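Local structure of ribokinase, putative (Burkholderia thailandensis, 3B1N) at residues B[8-12]-B[74-78]; B[15-21]-B[33-37]; B[183-189]-B[213-218]. The protein is probably a nucleoside kinase of the pfkB (ribokinase-like) family that transfers a phosphate from ATP to nucleosides such as inosine. All coordinates share one frame; numbering follows the deposited sequence. Where two conformers were deposited one is given.

Contact 1. Residues B[8-12]-B[74-78]; sequences SIAYD and DAQPY. With MZR (5-hydroxy-1-(beta-D-ribofuranosyl)-1H-imidazole-4-carboxamide), chain F.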
# COMPACT_ATOMS: atom_id res chain seq x y z
N SER B 8 18.89 -0.04 4.95
CA SER B 8 17.93 -0.80 5.76
C SER B 8 18.10 -2.30 5.63
O SER B 8 18.49 -2.83 4.57
CB SER B 8 16.51 -0.42 5.38
OG SER B 8 16.28 -0.68 4.00
N ILE B 9 17.73 -3.02 6.70
CA ILE B 9 17.65 -4.48 6.67
C ILE B 9 16.26 -4.78 7.22
O ILE B 9 15.96 -4.35 8.34
CB ILE B 9 18.73 -5.15 7.57
CG1 ILE B 9 20.13 -4.66 7.17
CG2 ILE B 9 18.63 -6.67 7.34
CD1 ILE B 9 21.24 -5.14 8.14
N ALA B 10 15.40 -5.39 6.41
CA ALA B 10 13.95 -5.39 6.73
C ALA B 10 13.29 -6.63 6.26
O ALA B 10 13.79 -7.34 5.38
CB ALA B 10 13.29 -4.12 6.08
N TYR B 11 12.12 -6.91 6.85
CA TYR B 11 11.23 -7.93 6.32
C TYR B 11 10.14 -7.26 5.52
O TYR B 11 9.52 -6.31 5.99
CB TYR B 11 10.60 -8.69 7.51
CG TYR B 11 11.61 -9.52 8.26
CD1 TYR B 11 12.27 -10.58 7.64
CD2 TYR B 11 11.96 -9.21 9.56
CE1 TYR B 11 13.20 -11.34 8.32
CE2 TYR B 11 12.91 -9.96 10.27
CZ TYR B 11 13.52 -11.03 9.64
OH TYR B 11 14.43 -11.81 10.31
N ASP B 12 9.93 -7.77 4.31
CA ASP B 12 8.99 -7.18 3.37
C ASP B 12 7.71 -7.98 3.25
O ASP B 12 7.77 -9.20 3.11
CB ASP B 12 9.62 -7.09 1.96
CG ASP B 12 10.73 -6.10 1.87
OD1 ASP B 12 10.91 -5.24 2.74
OD2 ASP B 12 11.39 -6.12 0.82
N ASP B 74 13.07 -10.59 16.25
CA ASP B 74 12.83 -11.38 15.03
C ASP B 74 14.00 -11.35 14.07
O ASP B 74 13.83 -11.73 12.93
CB ASP B 74 11.52 -10.94 14.37
CG ASP B 74 11.51 -9.48 14.03
OD1 ASP B 74 12.54 -8.79 14.27
OD2 ASP B 74 10.45 -9.02 13.53
N ALA B 75 15.18 -11.01 14.57
CA ALA B 75 16.40 -10.99 13.72
C ALA B 75 16.86 -12.38 13.27
O ALA B 75 17.52 -12.46 12.21
CB ALA B 75 17.53 -10.31 14.40
N GLN B 76 16.58 -13.43 14.03
CA GLN B 76 17.31 -14.70 13.80
C GLN B 76 17.19 -15.29 12.39
O GLN B 76 18.23 -15.72 11.85
CB GLN B 76 16.92 -15.76 14.86
CG GLN B 76 18.02 -16.88 15.01
CD GLN B 76 19.34 -16.32 15.53
OE1 GLN B 76 19.37 -15.70 16.61
NE2 GLN B 76 20.44 -16.54 14.80
N PRO B 77 16.00 -15.26 11.79
CA PRO B 77 15.95 -15.82 10.42
C PRO B 77 16.87 -15.09 9.46
O PRO B 77 17.47 -15.72 8.56
CB PRO B 77 14.47 -15.66 10.02
CG PRO B 77 13.77 -15.82 11.38
CD PRO B 77 14.64 -15.03 12.33
N TYR B 78 17.00 -13.78 9.59
CA TYR B 78 17.89 -13.02 8.72
C TYR B 78 19.35 -13.31 9.03
O TYR B 78 20.13 -13.45 8.09
CB TYR B 78 17.59 -11.50 8.81
CG TYR B 78 17.58 -10.80 7.46
CD1 TYR B 78 16.57 -9.87 7.14
CD2 TYR B 78 18.63 -10.95 6.56
CE1 TYR B 78 16.56 -9.20 5.92
CE2 TYR B 78 18.62 -10.29 5.34
CZ TYR B 78 17.58 -9.41 5.03
OH TYR B 78 17.61 -8.76 3.83
N1 MZR F . 13.72 3.37 4.29
O3 MZR F . 14.37 0.88 3.19
C4 MZR F . 13.06 1.04 2.69
C5 MZR F . 12.20 2.18 2.92
C6 MZR F . 12.52 3.35 3.74
O6 MZR F . 11.61 4.20 3.85
N7 MZR F . 11.07 1.85 2.23
C8 MZR F . 11.25 0.65 1.64
N9 MZR F . 12.49 0.13 1.92
C1' MZR F . 13.05 -1.13 1.41
C2' MZR F . 12.19 -2.37 1.49
O2' MZR F . 12.53 -3.02 2.71
C3' MZR F . 12.56 -3.12 0.18
O3' MZR F . 13.16 -4.41 0.33
C4' MZR F . 13.50 -2.19 -0.54
O4' MZR F . 13.19 -0.92 0.00
C5' MZR F . 13.25 -2.20 -2.03
O5' MZR F . 14.23 -1.30 -2.61

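Contact 2. Residues B[15-21]-B[33-37]; sequences MTFEGRF and INLSF. With MZR (5-hydroxy-1-(beta-D-ribofuranosyl)-1H-imidazole-4-carboxamide), chain C.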
# COMPACT_ATOMS: atom_id res chain seq x y z
N MET B 15 2.58 -6.81 -1.66
CA MET B 15 1.24 -7.01 -2.18
C MET B 15 1.25 -6.51 -3.60
O MET B 15 1.36 -5.29 -3.84
CB MET B 15 0.30 -6.21 -1.30
CG MET B 15 0.14 -6.86 0.12
SD MET B 15 -0.30 -5.66 1.37
CE MET B 15 1.33 -4.93 1.73
N THR B 16 1.17 -7.47 -4.52
CA THR B 16 1.33 -7.24 -5.95
C THR B 16 -0.02 -7.00 -6.62
O THR B 16 -0.82 -7.94 -6.72
CB THR B 16 1.92 -8.48 -6.68
OG1 THR B 16 3.15 -8.88 -6.07
CG2 THR B 16 2.22 -8.14 -8.13
N PHE B 17 -0.26 -5.77 -7.05
CA PHE B 17 -1.49 -5.51 -7.85
C PHE B 17 -1.14 -5.91 -9.25
O PHE B 17 -0.19 -5.36 -9.85
CB PHE B 17 -1.90 -4.05 -7.81
CG PHE B 17 -3.03 -3.69 -8.76
CD1 PHE B 17 -4.28 -4.27 -8.54
CD2 PHE B 17 -2.86 -2.77 -9.80
CE1 PHE B 17 -5.33 -3.98 -9.38
CE2 PHE B 17 -3.93 -2.49 -10.67
CZ PHE B 17 -5.15 -3.12 -10.45
N GLU B 18 -1.93 -6.86 -9.77
CA GLU B 18 -1.64 -7.39 -11.12
C GLU B 18 -2.26 -6.48 -12.16
O GLU B 18 -3.33 -6.76 -12.73
CB GLU B 18 -2.15 -8.83 -11.26
CG GLU B 18 -1.54 -9.77 -10.26
CD GLU B 18 -0.07 -10.01 -10.46
OE1 GLU B 18 0.43 -9.78 -11.58
OE2 GLU B 18 0.59 -10.42 -9.47
N GLY B 19 -1.60 -5.36 -12.39
CA GLY B 19 -2.13 -4.30 -13.24
C GLY B 19 -1.27 -3.08 -13.10
O GLY B 19 -0.15 -3.18 -12.59
N ARG B 20 -1.78 -1.96 -13.55
CA ARG B 20 -1.06 -0.70 -13.60
C ARG B 20 -1.91 0.34 -12.92
O ARG B 20 -3.05 0.57 -13.35
CB ARG B 20 -0.81 -0.29 -15.06
CG ARG B 20 0.30 -1.17 -15.72
CD ARG B 20 0.40 -0.83 -17.23
NE ARG B 20 0.85 0.54 -17.49
CZ ARG B 20 0.16 1.44 -18.17
NH1 ARG B 20 -1.05 1.19 -18.64
NH2 ARG B 20 0.69 2.62 -18.37
N PHE B 21 -1.39 0.99 -11.87
CA PHE B 21 -2.15 2.09 -11.23
C PHE B 21 -2.62 3.17 -12.20
O PHE B 21 -3.68 3.72 -12.04
CB PHE B 21 -1.35 2.78 -10.11
CG PHE B 21 -0.92 1.87 -8.99
CD1 PHE B 21 -1.69 0.81 -8.58
CD2 PHE B 21 0.27 2.17 -8.28
CE1 PHE B 21 -1.30 -0.07 -7.50
CE2 PHE B 21 0.68 1.32 -7.20
CZ PHE B 21 -0.08 0.22 -6.83
N ILE B 33 -8.29 6.97 -6.55
CA ILE B 33 -8.10 5.55 -6.82
C ILE B 33 -8.64 4.74 -5.67
O ILE B 33 -8.35 5.06 -4.52
CB ILE B 33 -6.57 5.22 -7.14
CG1 ILE B 33 -6.45 3.72 -7.39
CG2 ILE B 33 -5.64 5.71 -5.98
CD1 ILE B 33 -5.09 3.33 -8.07
N ASN B 34 -9.38 3.67 -5.97
CA ASN B 34 -9.76 2.69 -5.00
C ASN B 34 -9.44 1.36 -5.65
O ASN B 34 -9.84 1.15 -6.82
CB ASN B 34 -11.28 2.66 -4.76
CG ASN B 34 -11.80 3.78 -3.87
OD1 ASN B 34 -13.04 3.84 -3.80
ND2 ASN B 34 -10.97 4.62 -3.23
N LEU B 35 -8.70 0.49 -4.97
CA LEU B 35 -8.52 -0.88 -5.44
C LEU B 35 -8.73 -1.83 -4.27
O LEU B 35 -8.39 -1.49 -3.14
CB LEU B 35 -7.08 -1.12 -5.97
CG LEU B 35 -6.67 -0.38 -7.23
CD1 LEU B 35 -5.18 -0.57 -7.41
CD2 LEU B 35 -7.49 -0.90 -8.46
N SER B 36 -9.20 -3.05 -4.53
CA SER B 36 -9.21 -4.08 -3.52
C SER B 36 -9.02 -5.37 -4.29
O SER B 36 -9.84 -5.74 -5.14
CB SER B 36 -10.52 -4.06 -2.68
OG SER B 36 -10.46 -5.02 -1.61
N PHE B 37 -7.92 -6.04 -4.00
CA PHE B 37 -7.51 -7.19 -4.81
C PHE B 37 -7.12 -8.33 -3.88
O PHE B 37 -6.61 -8.10 -2.75
CB PHE B 37 -6.38 -6.82 -5.79
CG PHE B 37 -5.14 -6.22 -5.16
CD1 PHE B 37 -4.06 -7.04 -4.81
CD2 PHE B 37 -5.04 -4.84 -4.95
CE1 PHE B 37 -2.86 -6.47 -4.24
CE2 PHE B 37 -3.90 -4.30 -4.36
CZ PHE B 37 -2.80 -5.12 -4.01
N1 MZR C . -14.38 -7.41 0.24
O3 MZR C . -14.73 -6.13 2.58
C4 MZR C . -13.58 -5.44 2.15
C5 MZR C . -12.87 -5.70 0.92
C6 MZR C . -13.31 -6.71 -0.05
O6 MZR C . -12.64 -6.86 -1.11
N7 MZR C . -11.85 -4.81 0.93
C8 MZR C . -11.88 -4.06 2.09
N9 MZR C . -12.94 -4.50 2.86
C1' MZR C . -13.38 -3.90 4.14
C2' MZR C . -12.32 -3.71 5.20
O2' MZR C . -12.33 -4.87 6.02
C3' MZR C . -12.70 -2.35 5.84
O3' MZR C . -13.06 -2.49 7.24
C4' MZR C . -13.87 -1.83 5.03
O4' MZR C . -13.73 -2.57 3.79
C5' MZR C . -13.75 -0.35 4.70
O5' MZR C . -14.92 0.34 4.09

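Contact 3. Residues B[183-189]-B[213-218]; sequences IELATYI and RVQALI. With NA (sodium ion), chain H.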
# COMPACT_ATOMS: atom_id res chain seq x y z
N ILE B 183 25.10 15.13 -1.84
CA ILE B 183 25.50 15.01 -3.23
C ILE B 183 26.91 15.58 -3.46
O ILE B 183 27.71 14.96 -4.19
CB ILE B 183 24.49 15.70 -4.15
CG1 ILE B 183 23.16 14.92 -4.12
CG2 ILE B 183 25.01 15.82 -5.57
CD1 ILE B 183 21.95 15.73 -4.64
N GLU B 184 27.21 16.73 -2.83
CA GLU B 184 28.59 17.24 -2.86
C GLU B 184 29.62 16.18 -2.39
O GLU B 184 30.61 15.90 -3.06
CB GLU B 184 28.73 18.56 -2.06
CG GLU B 184 28.14 19.80 -2.79
CD GLU B 184 27.72 20.91 -1.84
OE1 GLU B 184 27.12 21.93 -2.31
OE2 GLU B 184 27.99 20.77 -0.61
N LEU B 185 29.34 15.51 -1.28
CA LEU B 185 30.21 14.49 -0.72
C LEU B 185 30.27 13.20 -1.55
O LEU B 185 31.30 12.52 -1.57
CB LEU B 185 29.77 14.14 0.70
CG LEU B 185 29.80 15.26 1.76
CD1 LEU B 185 29.20 14.73 3.04
CD2 LEU B 185 31.22 15.84 1.99
N ALA B 186 29.16 12.84 -2.18
CA ALA B 186 29.06 11.53 -2.85
C ALA B 186 29.99 11.40 -4.06
O ALA B 186 30.18 12.37 -4.79
CB ALA B 186 27.61 11.28 -3.30
N THR B 187 30.48 10.20 -4.32
CA THR B 187 31.24 9.94 -5.56
C THR B 187 30.28 9.68 -6.73
O THR B 187 30.53 10.09 -7.85
CB THR B 187 32.13 8.70 -5.41
OG1 THR B 187 32.74 8.67 -4.11
CG2 THR B 187 33.14 8.65 -6.57
N TYR B 188 29.20 8.94 -6.46
CA TYR B 188 28.22 8.67 -7.50
C TYR B 188 26.82 8.83 -6.89
O TYR B 188 26.68 8.72 -5.67
CB TYR B 188 28.35 7.22 -8.06
CG TYR B 188 29.77 6.67 -8.13
CD1 TYR B 188 30.31 5.97 -7.06
CD2 TYR B 188 30.56 6.87 -9.27
CE1 TYR B 188 31.58 5.45 -7.13
CE2 TYR B 188 31.86 6.38 -9.33
CZ TYR B 188 32.34 5.66 -8.26
OH TYR B 188 33.63 5.12 -8.29
N ILE B 189 25.82 9.09 -7.73
CA ILE B 189 24.43 9.04 -7.24
C ILE B 189 23.66 8.07 -8.13
O ILE B 189 23.80 8.06 -9.36
CB ILE B 189 23.79 10.47 -7.09
CG1 ILE B 189 22.37 10.42 -6.52
CG2 ILE B 189 23.84 11.28 -8.41
CD1 ILE B 189 21.81 11.79 -6.22
N ARG B 213 28.65 17.58 -9.89
CA ARG B 213 29.13 17.36 -8.51
C ARG B 213 29.45 15.91 -8.14
O ARG B 213 29.78 15.63 -6.97
CB ARG B 213 28.16 17.99 -7.52
CG ARG B 213 28.00 19.51 -7.76
CD ARG B 213 26.94 20.03 -6.83
NE ARG B 213 26.99 21.49 -6.67
CZ ARG B 213 26.59 22.37 -7.59
NH1 ARG B 213 26.67 23.67 -7.30
NH2 ARG B 213 26.14 21.98 -8.77
N VAL B 214 29.33 15.01 -9.10
CA VAL B 214 29.65 13.60 -8.91
C VAL B 214 30.43 13.06 -10.10
O VAL B 214 30.45 13.66 -11.18
CB VAL B 214 28.36 12.73 -8.73
CG1 VAL B 214 27.69 13.01 -7.35
CG2 VAL B 214 27.37 12.93 -9.92
N GLN B 215 31.05 11.92 -9.91
CA GLN B 215 31.69 11.21 -11.02
C GLN B 215 30.69 10.58 -11.99
O GLN B 215 30.97 10.48 -13.19
CB GLN B 215 32.70 10.19 -10.52
CG GLN B 215 33.92 10.87 -9.86
CD GLN B 215 34.98 9.89 -9.41
OE1 GLN B 215 35.04 8.75 -9.91
NE2 GLN B 215 35.83 10.31 -8.45
N ALA B 216 29.55 10.10 -11.47
CA ALA B 216 28.53 9.56 -12.37
C ALA B 216 27.17 9.76 -11.72
O ALA B 216 27.06 9.64 -10.49
CB ALA B 216 28.74 8.05 -12.68
N LEU B 217 26.20 10.10 -12.54
CA LEU B 217 24.78 10.22 -12.15
C LEU B 217 24.06 9.14 -12.92
O LEU B 217 24.00 9.14 -14.15
CB LEU B 217 24.22 11.59 -12.53
CG LEU B 217 22.70 11.83 -12.53
CD1 LEU B 217 22.07 11.48 -11.17
CD2 LEU B 217 22.34 13.26 -12.95
N ILE B 218 23.52 8.18 -12.16
CA ILE B 218 22.90 7.00 -12.74
C ILE B 218 21.41 7.08 -12.44
O ILE B 218 21.03 7.26 -11.27
CB ILE B 218 23.48 5.71 -12.10
CG1 ILE B 218 25.01 5.60 -12.32
CG2 ILE B 218 22.77 4.50 -12.62
CD1 ILE B 218 25.80 5.79 -11.07
NA NA H . 30.00 14.66 -4.99
O HOH W 1 32.41 14.63 -5.51

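Contact 1. Residues B[8-12]-B[74-78]
Tyr-11 is joined to the start of helix 76-85 and the residues just before it (74-78) through one phenol oxygen that takes part in two hydrogen bonds. Tyr-11 OH donates to Asp-74 O at 2.7 Å, in the plane of that carbonyl. The same OH accepts a weak bond from Tyr-78 N at 3.3 Å, bent to 135° at the hydrogen. The carboxylate of Asp-74 is engaged otherwise, by Arg-44 and Ser-100.

The second group of contacts is made by the Tyr-78 ring. Ile-9 CG2 makes a CH-pi contact over one face, 3.7 Å from the centroid. Chi1 of -55° puts CG1 beside the backbone N and leaves CG2 anti to it, the branch that meets the ring. The polar Ala-10 O comes in at the ring edge, in its plane, 3.4 Å from Tyr-78 CE1. The rings of Tyr-11 and Tyr-78 meet obliquely, with planes 46° apart.

The contact ties strand 10-16 of the small four-stranded sheet to helix 76-85. That helix flanks the large Rossmann-like sheet of the pfkB fold, and Ile-9 and Tyr-78 both touch Leu-70 of its strand 64-71.

Segment 8-12 also lines the nucleoside pocket. Asp-12 holds the ribose diol of mizoribine: OD1 accepts from O2' at 2.7 Å and OD2 from O3' at 2.5 Å. Ser-8 OG hydrogen-bonds to O3 on the imidazole ring at 2.6 Å.

Contact 2. Residues B[15-21]-B[33-37]
Ser-36 OG sits between two acceptors of a mizoribine bound in the second subunit. It lies 2.9 Å from the ring nitrogen N7 and 2.9 Å from the carboxamide oxygen O6. Its one proton could serve either. With OG anti to the backbone N (chi1 -175°), the hydroxyl extends to the ligand, on the side away from segment 15-21. Leu-35 and Phe-37 point toward that segment.

This alternation belongs to strand 35-38, part of what is probably the lid over the nucleoside site, as in ribokinase. Leu-35, Ser-36 and Phe-37 form a parallel ladder with a strand of the second subunit, so the sheet continues across the dimer interface. Ser-36 of each subunit reaches the mizoribine of the other. Segment 15-21 carries the end of strand 10-16 and the turn that follows.

Between the two segments the contact is almost wholly apolar. Leu-35 CD1 lies over the centre of the Phe-17 ring, 3.7 Å from the centroid and almost on the ring normal. The other branch, Leu-35 CD2, reaches the far end of that ring, 3.8 Å from Phe-17 CZ. Leu-35 CD1 also touches the Phe-21 ring, 3.9 Å from CE1. Farther along, Ile-33 CD1 meets the Phe-21 ring more loosely. His-24 packs edge-to-face with Phe-17.

The Phe-37 ring packs beside the end of strand 10-16, with Met-15 C at its edge. Its ring and that of Phe-17 are oblique, planes 57° apart, with Phe-17 CD1 3.7 Å from Phe-37 CD2. Phe-17 CA stands over one face of the Phe-37 ring, 4.1 Å from its centroid. Ring atom Phe-37 CE1 comes within 3.5 Å of Thr-16 O.

Contact 3. Residues B[183-189]-B[213-218]
The ends of the two segments run as parallel strands, Ile-189 beside Leu-217, with Ile-189 N hydrogen-bonded to Ala-216 O at 3.1 Å and Ile-218 N to Ile-189 O at 2.8 Å. Just before them, Gln-215 N donates to Thr-187 O at 2.8 Å. The buried Ala-216 N has no partner in the model.

Thr-187 CG2, anti to the backbone N, packs alongside Gln-215 CD at 3.6 Å, while Thr-187 OG1 is hydrogen-bonded to Phe-163 N. On one face of the sheet Tyr-188 CD2 meets Ala-216 CB at 4.0 Å. On the other, Ile-189 lies alongside Leu-217.

These are neighbouring strands, 188-192 and 216-220, of the large Rossmann-like sheet. Helix 176-185 leads into the first.

A sodium ion bridges the segments, held by carbonyl oxygens of Ile-183, Glu-184 and Ala-186 at the helix end and by a water. Across the contact, Arg-213 O binds the sodium ion at 2.2 Å. Val-214 CG1 rests 3.7 Å from the ion. Glu-184 OE1 and Arg-213 NE, 4.4 Å apart, are too far for a salt bridge; a weak attraction is possible. Arg-213 NH2 is hydrogen-bonded to Glu-209 O, and Arg-213 makes a cation-pi contact with Trp-205.

In the fold
Contacts 1 and 2 share strand 10-16 of the small sheet, one near its start and one at its end. Contact 2 is nested within the chain loop that contact 1 closes. Contact 1 is mostly buried, joins the small sheet to the main body and mixes tyrosine hydrogen bonds with ring packing. Contact 2 is partly buried, lies farther from the chain centre and packs by apolar groups. Each touches a different mizoribine, one in its own subunit and one in the partner's. Contact 3 stands apart in the large sheet, about 30 Å from contact 1 between centres and across the chain's centre. It is partly buried; backbone hydrogen bonds, apolar packing and a sodium ion join its segments.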